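Local coordinates for 3-oxoacyl-[acyl-carrier-protein] synthase 2 (Rickettsia rickettsii, PDB 4JGA), which probably catalyses the decarboxylative condensation of malonyl-ACP with a growing acyl chain, the chain-elongating step of bacterial fatty acid synthesis, at residues A[48-53]-A[63-68]; A[131-136]-A[217-222]; A[243-248]-A[332-337]; A[279-284]-A[430-435]; A[381-386]-A[409-414]. All blocks are in the same frame, centred on the assembly; numbering follows the deposited sequence.

Interaction 1. Residues A[48-53]-A[63-68]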
# COMPACT_ATOMS: atom_id res chain seq x y z
N LYS A 48 3.84 -5.83 -27.91
CA LYS A 48 3.25 -5.36 -29.19
C LYS A 48 3.09 -3.84 -29.25
O LYS A 48 3.39 -3.12 -28.28
CB LYS A 48 1.92 -6.07 -29.58
CG LYS A 48 1.01 -6.48 -28.45
CD LYS A 48 -0.01 -7.52 -28.85
CE LYS A 48 -0.59 -8.18 -27.59
NZ LYS A 48 0.35 -9.12 -26.90
N THR A 49 2.71 -3.39 -30.44
CA THR A 49 2.43 -2.01 -30.69
C THR A 49 1.18 -1.58 -29.90
O THR A 49 0.18 -2.28 -29.87
CB THR A 49 2.24 -1.78 -32.20
OG1 THR A 49 3.52 -1.93 -32.86
CG2 THR A 49 1.69 -0.41 -32.49
N ILE A 50 1.27 -0.43 -29.25
CA ILE A 50 0.15 0.16 -28.58
C ILE A 50 -0.81 0.68 -29.63
O ILE A 50 -0.41 1.40 -30.53
CB ILE A 50 0.59 1.35 -27.70
CG1 ILE A 50 1.45 0.84 -26.55
CG2 ILE A 50 -0.61 2.13 -27.16
CD1 ILE A 50 2.28 1.91 -25.87
N THR A 51 -2.07 0.29 -29.51
CA THR A 51 -3.11 0.77 -30.44
C THR A 51 -4.30 1.49 -29.76
O THR A 51 -5.00 2.22 -30.43
CB THR A 51 -3.64 -0.39 -31.28
OG1 THR A 51 -4.06 -1.42 -30.40
CG2 THR A 51 -2.57 -0.96 -32.21
N GLU A 52 -4.53 1.30 -28.46
CA GLU A 52 -5.73 1.85 -27.81
C GLU A 52 -5.72 3.38 -27.69
O GLU A 52 -6.75 3.97 -27.41
CB GLU A 52 -5.92 1.26 -26.39
N PHE A 53 -4.56 4.01 -27.87
CA PHE A 53 -4.51 5.46 -27.84
C PHE A 53 -3.40 5.95 -28.73
O PHE A 53 -2.55 5.17 -29.17
CB PHE A 53 -4.37 6.00 -26.39
CG PHE A 53 -3.17 5.48 -25.65
CD1 PHE A 53 -1.93 6.09 -25.77
CD2 PHE A 53 -3.27 4.37 -24.83
CE1 PHE A 53 -0.83 5.60 -25.08
CE2 PHE A 53 -2.16 3.88 -24.13
CZ PHE A 53 -0.94 4.50 -24.26
N ALA A 63 4.36 -2.08 -25.78
CA ALA A 63 4.09 -2.53 -24.44
C ALA A 63 3.71 -4.00 -24.44
O ALA A 63 3.30 -4.52 -25.47
CB ALA A 63 2.98 -1.68 -23.80
N GLY A 64 3.84 -4.61 -23.27
CA GLY A 64 3.27 -5.92 -22.97
C GLY A 64 1.79 -5.75 -22.65
O GLY A 64 1.43 -5.24 -21.60
N LEU A 65 0.95 -6.19 -23.57
CA LEU A 65 -0.47 -5.91 -23.49
C LEU A 65 -1.31 -7.17 -23.48
O LEU A 65 -1.03 -8.16 -24.19
CB LEU A 65 -0.89 -5.02 -24.66
CG LEU A 65 -0.27 -3.62 -24.70
CD1 LEU A 65 -0.49 -2.99 -26.07
CD2 LEU A 65 -0.84 -2.72 -23.59
N ILE A 66 -2.36 -7.12 -22.67
CA ILE A 66 -3.33 -8.19 -22.54
C ILE A 66 -4.10 -8.23 -23.87
O ILE A 66 -4.54 -7.20 -24.37
CB ILE A 66 -4.33 -7.90 -21.39
CG1 ILE A 66 -3.64 -7.77 -20.02
CG2 ILE A 66 -5.40 -8.97 -21.31
CD1 ILE A 66 -2.69 -8.89 -19.70
N ASP A 67 -4.29 -9.43 -24.41
CA ASP A 67 -5.12 -9.58 -25.60
C ASP A 67 -6.52 -8.96 -25.36
O ASP A 67 -7.19 -9.28 -24.37
CB ASP A 67 -5.26 -11.06 -25.93
CG ASP A 67 -6.11 -11.31 -27.18
OD1 ASP A 67 -6.60 -10.37 -27.82
OD2 ASP A 67 -6.33 -12.47 -27.50
N ASN A 68 -6.97 -8.11 -26.26
CA ASN A 68 -8.33 -7.60 -26.16
C ASN A 68 -9.11 -7.76 -27.49
O ASN A 68 -9.99 -6.97 -27.80
CB ASN A 68 -8.30 -6.14 -25.72
CG ASN A 68 -7.63 -5.26 -26.75
OD1 ASN A 68 -6.78 -5.72 -27.54
ND2 ASN A 68 -8.03 -4.00 -26.79
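Ala63 and Lys48 face each other through a reciprocal pair of backbone bonds. Lys48 N donates to Ala63 O at 2.8 Å, almost straight at 176°. In return, Ala63 N gives a bond of 2.9 Å to Lys48 O. The methyl of Ala63 rests against the next hydrophobic residue, with its CB 4.0 Å from Ile50 CG1. This is an antiparallel hydrogen-bonded pair in a ribbon of two short strands, 47-49 and 62-64, which stands apart from the large central sheet and closes the loop between them. Gly64 continues the strand and bonds through its backbone to Met254. Leu65 then turns its side chain back across the opposing segment, where CD1 lies 3.9 Å from Thr49 O and 4.1 Å from Ile50 CA; the same side chain packs on Glu256. Its carbonyl is used as well: the Lys48 chain bends at its last torsion (chi4 -73°), bringing NZ to 3.2 Å from Leu65 O, and the same ammonium also bonds to Gly46 O. Ile66 points its side chain away from the 48-53 segment, while its backbone N is bonded to Glu256.

Interaction 2. Residues A[131-136]-A[217-222]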
# COMPACT_ATOMS: atom_id res chain seq x y z
N GLY A 131 -1.76 1.78 -9.48
CA GLY A 131 -3.20 1.69 -9.26
C GLY A 131 -4.03 2.27 -10.41
O GLY A 131 -3.79 1.95 -11.59
N GLY A 132 -5.00 3.13 -10.07
CA GLY A 132 -6.06 3.51 -10.99
C GLY A 132 -5.70 4.69 -11.86
O GLY A 132 -6.41 5.73 -11.88
N LEU A 133 -4.58 4.56 -12.55
CA LEU A 133 -3.99 5.65 -13.31
C LEU A 133 -4.89 6.14 -14.43
O LEU A 133 -5.14 7.34 -14.55
CB LEU A 133 -2.64 5.23 -13.86
CG LEU A 133 -1.93 6.31 -14.67
CD1 LEU A 133 -1.76 7.57 -13.84
CD2 LEU A 133 -0.61 5.80 -15.21
N LYS A 134 -5.41 5.21 -15.23
CA LYS A 134 -6.33 5.56 -16.31
C LYS A 134 -7.62 6.22 -15.75
O LYS A 134 -8.13 7.18 -16.30
CB LYS A 134 -6.66 4.32 -17.15
CG LYS A 134 -7.76 4.57 -18.18
CD LYS A 134 -7.77 3.48 -19.25
CE LYS A 134 -8.98 3.58 -20.19
NZ LYS A 134 -8.94 4.83 -21.00
N MET A 135 -8.14 5.69 -14.65
CA MET A 135 -9.35 6.19 -14.04
C MET A 135 -9.17 7.64 -13.60
O MET A 135 -9.99 8.50 -13.94
CB MET A 135 -9.77 5.31 -12.84
CG MET A 135 -11.09 5.68 -12.18
SD MET A 135 -12.48 5.83 -13.31
CE MET A 135 -12.50 4.18 -14.06
N ILE A 136 -8.04 7.94 -12.95
CA ILE A 136 -7.76 9.29 -12.49
C ILE A 136 -7.49 10.21 -13.67
O ILE A 136 -8.00 11.31 -13.71
CB ILE A 136 -6.61 9.34 -11.46
CG1 ILE A 136 -6.98 8.54 -10.21
CG2 ILE A 136 -6.28 10.78 -11.05
CD1 ILE A 136 -5.86 8.37 -9.20
N THR A 217 -1.00 3.98 -20.21
CA THR A 217 -1.86 5.10 -20.58
C THR A 217 -0.96 6.21 -21.12
O THR A 217 0.28 6.17 -20.96
CB THR A 217 -2.65 5.63 -19.35
OG1 THR A 217 -1.84 6.54 -18.59
CG2 THR A 217 -3.09 4.48 -18.46
N PRO A 218 -1.59 7.25 -21.72
CA PRO A 218 -0.77 8.33 -22.28
C PRO A 218 0.16 8.96 -21.22
O PRO A 218 1.37 9.15 -21.45
CB PRO A 218 -1.82 9.33 -22.78
CG PRO A 218 -3.03 8.50 -23.11
CD PRO A 218 -3.02 7.43 -22.04
N VAL A 219 -0.39 9.27 -20.06
CA VAL A 219 0.41 9.94 -19.03
C VAL A 219 1.40 8.97 -18.36
O VAL A 219 2.50 9.35 -17.99
CB VAL A 219 -0.47 10.68 -18.00
CG1 VAL A 219 -0.99 9.74 -16.94
CG2 VAL A 219 0.32 11.80 -17.32
N GLY A 220 1.02 7.70 -18.30
CA GLY A 220 1.91 6.64 -17.80
C GLY A 220 3.15 6.44 -18.66
O GLY A 220 4.28 6.44 -18.16
N VAL A 221 2.95 6.24 -19.96
CA VAL A 221 4.06 6.07 -20.86
C VAL A 221 4.90 7.35 -20.89
O VAL A 221 6.11 7.30 -20.85
CB VAL A 221 3.59 5.69 -22.30
CG1 VAL A 221 4.78 5.58 -23.24
CG2 VAL A 221 2.80 4.38 -22.27
N ALA A 222 4.23 8.51 -21.01
CA ALA A 222 4.95 9.79 -21.02
C ALA A 222 5.80 9.93 -19.75
O ALA A 222 6.95 10.35 -19.81
CB ALA A 222 3.98 10.95 -21.13
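Leu133 lays its forked end over the first turn of helix 218-226. CG is anti to the backbone N (chi1 180°), which carries the two methyls across to the opposite helix, where they divide the work. CD2 fits against the backbone of Gly220, 3.7 Å from its CA, and lies equally close, 3.7 Å, to Thr217 OG1. CD1 meets Val219 CG1 at 3.9 Å. Gly220, with no side chain, lets CD2 come down directly on the helix backbone. Beside this, Thr217 CG2 touches Lys134 CB at 3.8 Å, while the lysine's ammonium goes to a salt bridge with Asp138 of its own helix.

Thr217 is the N-cap of helix 218-226, and its OG1 accepts from Gly220 N at 3.1 Å and 159°. The same hydroxyl is hydrogen-bonded to Glu137 OE1, whose partner oxygen OE2 takes Val219 N, so a carboxylate from helix 133-146 sits at the amino end of the other helix, where the helix dipole would probably stabilise its charge. The two helices thus meet start against start, beyond the ends of strands 122-127 and 206-213. Helix 155-159 packs on Met135, and the second subunit adds its Ile136 to Leu133 and its Phe155 to Val219, placing the contact at the dimer interface.

Interaction 3. Residues A[243-248]-A[332-337]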
# COMPACT_ATOMS: atom_id res chain seq x y z
N ARG A 243 15.47 -7.04 -23.59
CA ARG A 243 16.67 -7.87 -23.80
C ARG A 243 17.63 -7.83 -22.60
O ARG A 243 18.76 -7.35 -22.70
CB ARG A 243 17.36 -7.49 -25.11
CG ARG A 243 17.62 -6.01 -25.33
CD ARG A 243 17.78 -5.69 -26.81
NE ARG A 243 18.68 -6.61 -27.50
CZ ARG A 243 18.36 -7.49 -28.46
NH1 ARG A 243 17.13 -7.62 -28.94
NH2 ARG A 243 19.32 -8.27 -28.96
N PRO A 244 17.17 -8.39 -21.47
CA PRO A 244 17.96 -8.31 -20.24
C PRO A 244 19.36 -8.89 -20.40
O PRO A 244 19.54 -9.95 -21.00
CB PRO A 244 17.13 -9.11 -19.22
CG PRO A 244 15.73 -9.11 -19.80
CD PRO A 244 15.96 -9.19 -21.29
N TRP A 245 20.32 -8.13 -19.90
CA TRP A 245 21.76 -8.41 -19.95
C TRP A 245 22.38 -8.43 -21.35
O TRP A 245 23.56 -8.76 -21.49
CB TRP A 245 22.10 -9.68 -19.17
CG TRP A 245 21.53 -9.69 -17.81
CD1 TRP A 245 21.93 -8.92 -16.72
CD2 TRP A 245 20.45 -10.49 -17.35
NE1 TRP A 245 21.13 -9.21 -15.62
CE2 TRP A 245 20.23 -10.17 -15.98
CE3 TRP A 245 19.64 -11.46 -17.95
CZ2 TRP A 245 19.25 -10.77 -15.23
CZ3 TRP A 245 18.66 -12.06 -17.18
CH2 TRP A 245 18.48 -11.73 -15.85
N ASP A 246 21.59 -8.09 -22.38
CA ASP A 246 22.08 -8.01 -23.75
C ASP A 246 22.77 -6.65 -23.91
O ASP A 246 22.34 -5.64 -23.33
CB ASP A 246 20.97 -8.14 -24.77
CG ASP A 246 21.49 -8.22 -26.19
OD1 ASP A 246 21.87 -9.34 -26.61
OD2 ASP A 246 21.53 -7.15 -26.87
N LYS A 247 23.84 -6.64 -24.68
CA LYS A 247 24.59 -5.42 -24.93
C LYS A 247 23.78 -4.34 -25.59
O LYS A 247 24.14 -3.18 -25.48
CB LYS A 247 25.84 -5.70 -25.77
CG LYS A 247 26.95 -6.32 -24.94
CD LYS A 247 28.32 -6.27 -25.59
CE LYS A 247 29.32 -7.01 -24.73
NZ LYS A 247 30.60 -7.16 -25.41
N ASP A 248 22.72 -4.70 -26.33
CA ASP A 248 21.90 -3.66 -26.97
C ASP A 248 20.69 -3.24 -26.13
O ASP A 248 19.82 -2.51 -26.62
CB ASP A 248 21.46 -4.09 -28.35
CG ASP A 248 21.27 -2.90 -29.27
OD1 ASP A 248 22.09 -1.94 -29.20
OD2 ASP A 248 20.33 -2.89 -30.10
N LEU A 332 22.00 0.10 -16.35
CA LEU A 332 22.56 0.06 -14.99
C LEU A 332 21.96 -1.04 -14.14
O LEU A 332 22.68 -1.85 -13.56
CB LEU A 332 22.43 1.43 -14.26
CG LEU A 332 23.16 2.61 -14.95
CD1 LEU A 332 22.80 3.94 -14.28
CD2 LEU A 332 24.66 2.38 -14.96
N GLY A 333 20.64 -1.09 -14.10
CA GLY A 333 19.92 -2.08 -13.28
C GLY A 333 20.32 -3.52 -13.56
O GLY A 333 20.56 -4.30 -12.62
N ASP A 334 20.35 -3.91 -14.83
CA ASP A 334 20.66 -5.31 -15.16
C ASP A 334 22.07 -5.64 -14.66
O ASP A 334 22.31 -6.69 -14.13
CB ASP A 334 20.61 -5.59 -16.66
CG ASP A 334 19.21 -5.65 -17.22
OD1 ASP A 334 18.20 -5.32 -16.55
OD2 ASP A 334 19.11 -6.01 -18.42
N GLY A 335 23.00 -4.71 -14.84
CA GLY A 335 24.40 -4.92 -14.46
C GLY A 335 24.57 -4.99 -12.96
O GLY A 335 25.34 -5.78 -12.46
N ILE A 336 23.84 -4.13 -12.25
CA ILE A 336 23.88 -4.12 -10.80
C ILE A 336 23.36 -5.43 -10.22
O ILE A 336 23.98 -6.01 -9.31
CB ILE A 336 23.12 -2.91 -10.26
CG1 ILE A 336 23.93 -1.64 -10.55
CG2 ILE A 336 22.89 -3.04 -8.77
CD1 ILE A 336 23.09 -0.37 -10.51
N GLU A 337 22.23 -5.90 -10.76
CA GLU A 337 21.65 -7.17 -10.31
C GLU A 337 22.59 -8.33 -10.65
O GLU A 337 22.85 -9.19 -9.83
CB GLU A 337 20.28 -7.42 -10.93
CG GLU A 337 19.67 -8.73 -10.43
CD GLU A 337 18.25 -8.95 -10.90
OE1 GLU A 337 17.90 -8.39 -11.96
OE2 GLU A 337 17.48 -9.70 -10.24
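With CG anti to the carbonyl carbon (chi1 -74°), Asp334 reaches out from helix 331-345 toward the backbone of Trp245, while a similar turn in Trp245 (chi1 -51°) brings the indole against Asp334, whose CG lies over one ring face. The side chains cross at about a right angle. Asp334 OD2 accepts from Trp245 N at 2.9 Å, on the anti side though 30° out of the carboxylate plane, and also lies 3.2 Å from Pro244 CA. Asp334 OD1 takes Ser329 N, so the carboxylate ties the 243-248 loop to the residues just ahead of its own helix. Trp245 CD1 is 3.6 Å from Asp334 CB, and NE1 makes a weak bond of 3.2 Å to Asp334 O, which lies at the ring edge.

Trp245 occupies the third position of a type II turn from Arg243 to Asp246. Behind it, Asp246 OD2 is gripped from opposite faces by Arg243 NE, in a salt bridge, and by Asp248 N, which closes an Asx turn; the guanidinium also bonds Lys240 O and Asp392. Glu337 OE1 lies obliquely by the indole, 4.3 Å from Trp245 CZ2. The contact joins a loop of the N-terminal ketoacyl synthase region to a helix of the C-terminal one, and Glu337, bonded to the potassium ligand Asn418, lies in the second shell of the potassium site.

Interaction 4. Residues A[279-284]-A[430-435]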
# COMPACT_ATOMS: atom_id res chain seq x y z
N GLU A 279 6.57 -24.43 -0.88
CA GLU A 279 6.57 -23.77 0.42
C GLU A 279 7.36 -22.45 0.32
O GLU A 279 8.45 -22.39 -0.25
CB GLU A 279 7.16 -24.69 1.48
CG GLU A 279 7.09 -24.11 2.90
CD GLU A 279 7.76 -24.99 3.94
OE1 GLU A 279 8.18 -26.12 3.57
OE2 GLU A 279 7.81 -24.56 5.12
N VAL A 280 6.77 -21.39 0.85
CA VAL A 280 7.44 -20.09 0.90
C VAL A 280 8.26 -20.10 2.18
O VAL A 280 7.71 -20.16 3.26
CB VAL A 280 6.44 -18.92 0.94
CG1 VAL A 280 7.17 -17.59 0.78
CG2 VAL A 280 5.42 -19.07 -0.16
N ILE A 281 9.57 -20.08 2.04
CA ILE A 281 10.44 -20.27 3.18
C ILE A 281 11.31 -19.07 3.51
O ILE A 281 11.88 -19.02 4.59
CB ILE A 281 11.36 -21.52 3.02
CG1 ILE A 281 12.17 -21.51 1.72
CG2 ILE A 281 10.56 -22.80 3.13
CD1 ILE A 281 13.29 -22.54 1.73
N GLY A 282 11.46 -18.14 2.58
CA GLY A 282 12.31 -16.99 2.82
C GLY A 282 11.80 -15.73 2.20
O GLY A 282 11.27 -15.75 1.07
N TYR A 283 12.02 -14.62 2.91
CA TYR A 283 11.58 -13.29 2.50
C TYR A 283 12.60 -12.25 2.98
O TYR A 283 12.84 -12.15 4.20
CB TYR A 283 10.23 -12.96 3.12
CG TYR A 283 9.60 -11.59 2.86
CD1 TYR A 283 9.82 -10.86 1.70
CD2 TYR A 283 8.68 -11.06 3.79
CE1 TYR A 283 9.19 -9.65 1.49
CE2 TYR A 283 8.02 -9.86 3.56
CZ TYR A 283 8.28 -9.16 2.43
OH TYR A 283 7.61 -7.96 2.24
N GLY A 284 13.16 -11.53 2.03
CA GLY A 284 14.07 -10.42 2.31
C GLY A 284 13.45 -9.12 1.83
O GLY A 284 12.86 -9.07 0.74
N VAL A 430 12.07 -16.70 -1.44
CA VAL A 430 12.57 -18.05 -1.67
C VAL A 430 11.43 -19.06 -1.49
O VAL A 430 10.71 -19.08 -0.48
CB VAL A 430 13.72 -18.42 -0.72
CG1 VAL A 430 14.14 -19.89 -0.92
CG2 VAL A 430 14.90 -17.51 -0.94
N ILE A 431 11.32 -19.95 -2.48
CA ILE A 431 10.33 -20.99 -2.50
C ILE A 431 11.04 -22.31 -2.61
O ILE A 431 12.05 -22.43 -3.32
CB ILE A 431 9.46 -20.89 -3.75
CG1 ILE A 431 8.71 -19.57 -3.76
CG2 ILE A 431 8.43 -22.01 -3.78
CD1 ILE A 431 8.05 -19.34 -5.13
N LYS A 432 10.50 -23.33 -1.97
CA LYS A 432 11.05 -24.65 -2.14
C LYS A 432 9.98 -25.65 -2.50
O LYS A 432 8.84 -25.52 -2.14
CB LYS A 432 11.88 -25.05 -0.91
CG LYS A 432 11.11 -25.79 0.13
CD LYS A 432 11.99 -26.33 1.22
CE LYS A 432 11.12 -26.96 2.28
NZ LYS A 432 11.85 -27.83 3.24
N SER A 433 10.38 -26.68 -3.21
CA SER A 433 9.53 -27.81 -3.45
C SER A 433 9.14 -28.45 -2.13
O SER A 433 9.97 -28.59 -1.22
CB SER A 433 10.26 -28.85 -4.30
OG SER A 433 9.69 -30.10 -4.10
N ILE A 434 7.88 -28.83 -2.03
CA ILE A 434 7.35 -29.42 -0.81
C ILE A 434 7.87 -30.84 -0.58
O ILE A 434 7.87 -31.33 0.55
CB ILE A 434 5.81 -29.35 -0.82
CG1 ILE A 434 5.25 -29.34 0.60
CG2 ILE A 434 5.23 -30.47 -1.68
CD1 ILE A 434 5.70 -28.16 1.48
N LEU A 435 8.34 -31.49 -1.65
CA LEU A 435 9.04 -32.79 -1.54
C LEU A 435 10.40 -32.68 -0.82
O LEU A 435 10.87 -33.65 -0.24
CB LEU A 435 9.22 -33.40 -2.93
CG LEU A 435 7.92 -33.43 -3.74
CD1 LEU A 435 8.22 -33.86 -5.16
CD2 LEU A 435 6.90 -34.34 -3.06
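Glu279 and Lys432 form a hydrogen-bonded antiparallel pair: Glu279 N donates to Lys432 O and Lys432 N to Glu279 O, each at 2.8 Å. Between these bonds and the next lies the non-hydrogen-bonded pair of Val280 and Ile431, where Ile431 CA makes a CH...O contact of 3.2 Å with Glu279 O. Beyond it the register slips. Val430 O accepts twice, from Ile281 N at 2.9 Å and from Gly282 N at 3.3 Å, both arriving from the same face of the carbonyl, and Val430 N donates to Gly282 O.

The charged groups run side by side without joining. Both chains are extended and point the same way, so Lys432 CE comes to 3.3 Å from Glu279 OE1, yet NZ stays 4.1 Å off, beyond a salt bridge; the firmer partner of that oxygen is Arg17.

Apolar contact is centred on Ile281. Its CG1 stands between the backbone N and the carbonyl carbon (chi1 54°), which folds the chain over the neighbouring strand: CG1 lies 3.7 Å from Val430 CG1, and CD1 reaches the Lys432 stem. Ile434 crosses the Glu279 chain at about a right angle, its CD1 against Glu279 CB. On the other face Val280 and Ile431 both pack on Phe373 of helix 368-382.

Two residues, Ile281 and Gly282, facing one, Val430, make a classic beta bulge, set between neighbouring strands of the large mixed sheet that runs through the thiolase-like fold of ketoacyl synthases.

Interaction 5. Residues A[381-386]-A[409-414]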
# COMPACT_ATOMS: atom_id res chain seq x y z
N ARG A 381 7.29 -26.91 -10.42
CA ARG A 381 6.31 -27.93 -10.86
C ARG A 381 6.79 -28.69 -12.11
O ARG A 381 6.68 -29.91 -12.15
CB ARG A 381 4.93 -27.34 -11.13
CG ARG A 381 3.87 -28.43 -11.30
CD ARG A 381 2.56 -27.91 -11.88
NE ARG A 381 2.75 -27.49 -13.26
CZ ARG A 381 1.87 -26.79 -13.97
NH1 ARG A 381 0.70 -26.44 -13.46
NH2 ARG A 381 2.17 -26.44 -15.21
N ASP A 382 7.33 -27.96 -13.09
CA ASP A 382 7.66 -28.54 -14.37
C ASP A 382 9.16 -28.75 -14.59
O ASP A 382 9.56 -29.18 -15.65
CB ASP A 382 7.06 -27.71 -15.52
CG ASP A 382 5.53 -27.72 -15.50
OD1 ASP A 382 4.93 -28.55 -14.78
OD2 ASP A 382 4.93 -26.85 -16.18
N GLN A 383 9.97 -28.47 -13.56
CA GLN A 383 11.42 -28.71 -13.64
C GLN A 383 11.96 -28.12 -14.93
O GLN A 383 12.64 -28.76 -15.74
CB GLN A 383 11.72 -30.20 -13.53
CG GLN A 383 11.28 -30.82 -12.21
CD GLN A 383 12.08 -30.28 -11.03
OE1 GLN A 383 13.25 -30.62 -10.86
NE2 GLN A 383 11.46 -29.43 -10.23
N ILE A 384 11.67 -26.84 -15.09
CA ILE A 384 12.13 -26.11 -16.24
C ILE A 384 12.30 -24.64 -15.91
O ILE A 384 11.49 -24.05 -15.21
CB ILE A 384 11.20 -26.32 -17.45
CG1 ILE A 384 11.83 -25.77 -18.71
CG2 ILE A 384 9.85 -25.69 -17.24
CD1 ILE A 384 11.15 -26.29 -19.96
N ALA A 385 13.40 -24.08 -16.42
CA ALA A 385 13.69 -22.68 -16.27
C ALA A 385 13.29 -21.98 -17.56
O ALA A 385 13.71 -22.39 -18.65
CB ALA A 385 15.19 -22.51 -16.05
N PRO A 386 12.47 -20.93 -17.45
CA PRO A 386 12.08 -20.17 -18.62
C PRO A 386 13.24 -19.35 -19.19
O PRO A 386 14.18 -19.02 -18.45
CB PRO A 386 10.95 -19.28 -18.08
CG PRO A 386 11.22 -19.14 -16.65
CD PRO A 386 11.91 -20.39 -16.21
N LYS A 409 15.46 -27.53 -19.17
CA LYS A 409 15.01 -28.41 -18.13
C LYS A 409 16.19 -28.66 -17.20
O LYS A 409 17.30 -28.92 -17.64
CB LYS A 409 14.44 -29.73 -18.68
CG LYS A 409 13.14 -29.62 -19.48
CD LYS A 409 12.43 -30.98 -19.60
CE LYS A 409 11.87 -31.63 -18.31
NZ LYS A 409 11.38 -30.68 -17.27
N THR A 410 15.93 -28.61 -15.90
CA THR A 410 16.96 -28.96 -14.92
C THR A 410 16.31 -29.26 -13.56
O THR A 410 15.10 -29.04 -13.38
CB THR A 410 18.02 -27.86 -14.79
OG1 THR A 410 19.12 -28.33 -14.01
CG2 THR A 410 17.46 -26.64 -14.15
N LYS A 411 17.12 -29.75 -12.62
CA LYS A 411 16.64 -29.98 -11.27
C LYS A 411 16.38 -28.64 -10.59
O LYS A 411 17.30 -27.83 -10.45
CB LYS A 411 17.64 -30.79 -10.44
CG LYS A 411 17.14 -31.12 -9.04
CD LYS A 411 18.29 -31.16 -8.03
CE LYS A 411 18.97 -29.80 -7.77
NZ LYS A 411 18.92 -29.36 -6.34
N ILE A 412 15.13 -28.43 -10.16
CA ILE A 412 14.70 -27.21 -9.49
C ILE A 412 13.89 -27.48 -8.23
O ILE A 412 12.69 -27.79 -8.29
CB ILE A 412 13.89 -26.27 -10.41
CG1 ILE A 412 14.68 -25.98 -11.70
CG2 ILE A 412 13.60 -24.96 -9.68
CD1 ILE A 412 13.96 -25.04 -12.64
N ASP A 413 14.56 -27.38 -7.08
CA ASP A 413 13.95 -27.61 -5.78
C ASP A 413 13.88 -26.31 -4.97
O ASP A 413 13.05 -26.20 -4.09
CB ASP A 413 14.75 -28.64 -5.00
CG ASP A 413 14.56 -30.06 -5.56
OD1 ASP A 413 13.55 -30.36 -6.21
OD2 ASP A 413 15.46 -30.87 -5.36
N TYR A 414 14.78 -25.38 -5.21
CA TYR A 414 14.73 -24.12 -4.54
C TYR A 414 14.86 -23.01 -5.56
O TYR A 414 15.75 -23.05 -6.42
CB TYR A 414 15.88 -23.98 -3.55
CG TYR A 414 15.84 -24.89 -2.36
CD1 TYR A 414 16.32 -26.21 -2.42
CD2 TYR A 414 15.35 -24.44 -1.15
CE1 TYR A 414 16.30 -27.03 -1.30
CE2 TYR A 414 15.31 -25.26 -0.03
CZ TYR A 414 15.79 -26.54 -0.12
OH TYR A 414 15.73 -27.30 1.01
O HOH W 1 13.90 -32.07 -8.50
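Gln383 follows helix 368-382 and crosses to the 409-414 segment, where CB and both polar amide atoms find partners. CB lies 3.6 Å from Thr410 O. The chain then turns about CB-CG (chi2 -67°), and this makes the amide face Ile412. OE1 accepts from Ile412 N at 3.0 Å, nearly straight at 171°, with the donor above the carbonyl plane; it also accepts a hydrogen bond from a water that donates to Asp413 OD1 as well. NE2 gives a bond of 2.8 Å to Ile412 O, which lies close to the amide plane, and bonds as well to Ile380 O in the preceding helix.

One amide thus occupies both the N-H and the C=O of a single residue, much as a neighbouring strand would, and ties Gln383, which takes positive phi (49°) after the helix, to the lead-in of strand 414-421. The Gln383 backbone is clasped too: Lys409 curls through its last two torsions until NZ reaches Gln383 O at 2.8 Å from above the carbonyl plane, and Thr410 N adds a weak bond to the same oxygen. Ile384 CD1 touches Lys409 CG at 3.9 Å. Ile412 CD1 packs on the backbone at Ile384 C (3.7 Å) and on the methyl of Ala385, with Tyr322 of strand 322-324 packing on Ile412. Lys411 forms a salt bridge with Asp321, a ligand of the bound sodium ion.

In the fold
Interactions 2, 3 and 4 are buried, whereas interactions 1 and 5 are partly open and use lysine tails that reach backbone carbonyls. Interactions 1 and 2 touch, Phe53 packing on Thr217, Pro218 and Val221, and together form one flank of the N-terminal half. Interactions 4 and 5, with centres about 14 Å apart, lie together at another part of the chain, across its centre from interaction 2: Ser433 N probably bonds to Asp413 O, and Tyr414 packs on Ile281 and Lys432. Interaction 3 touches none of the others and joins the two regions. Chemistry follows place: backbone pairing in the central sheet, helix packing at the dimer interface, a carboxylate-to-loop bond between regions, and an amide clasp after a helix.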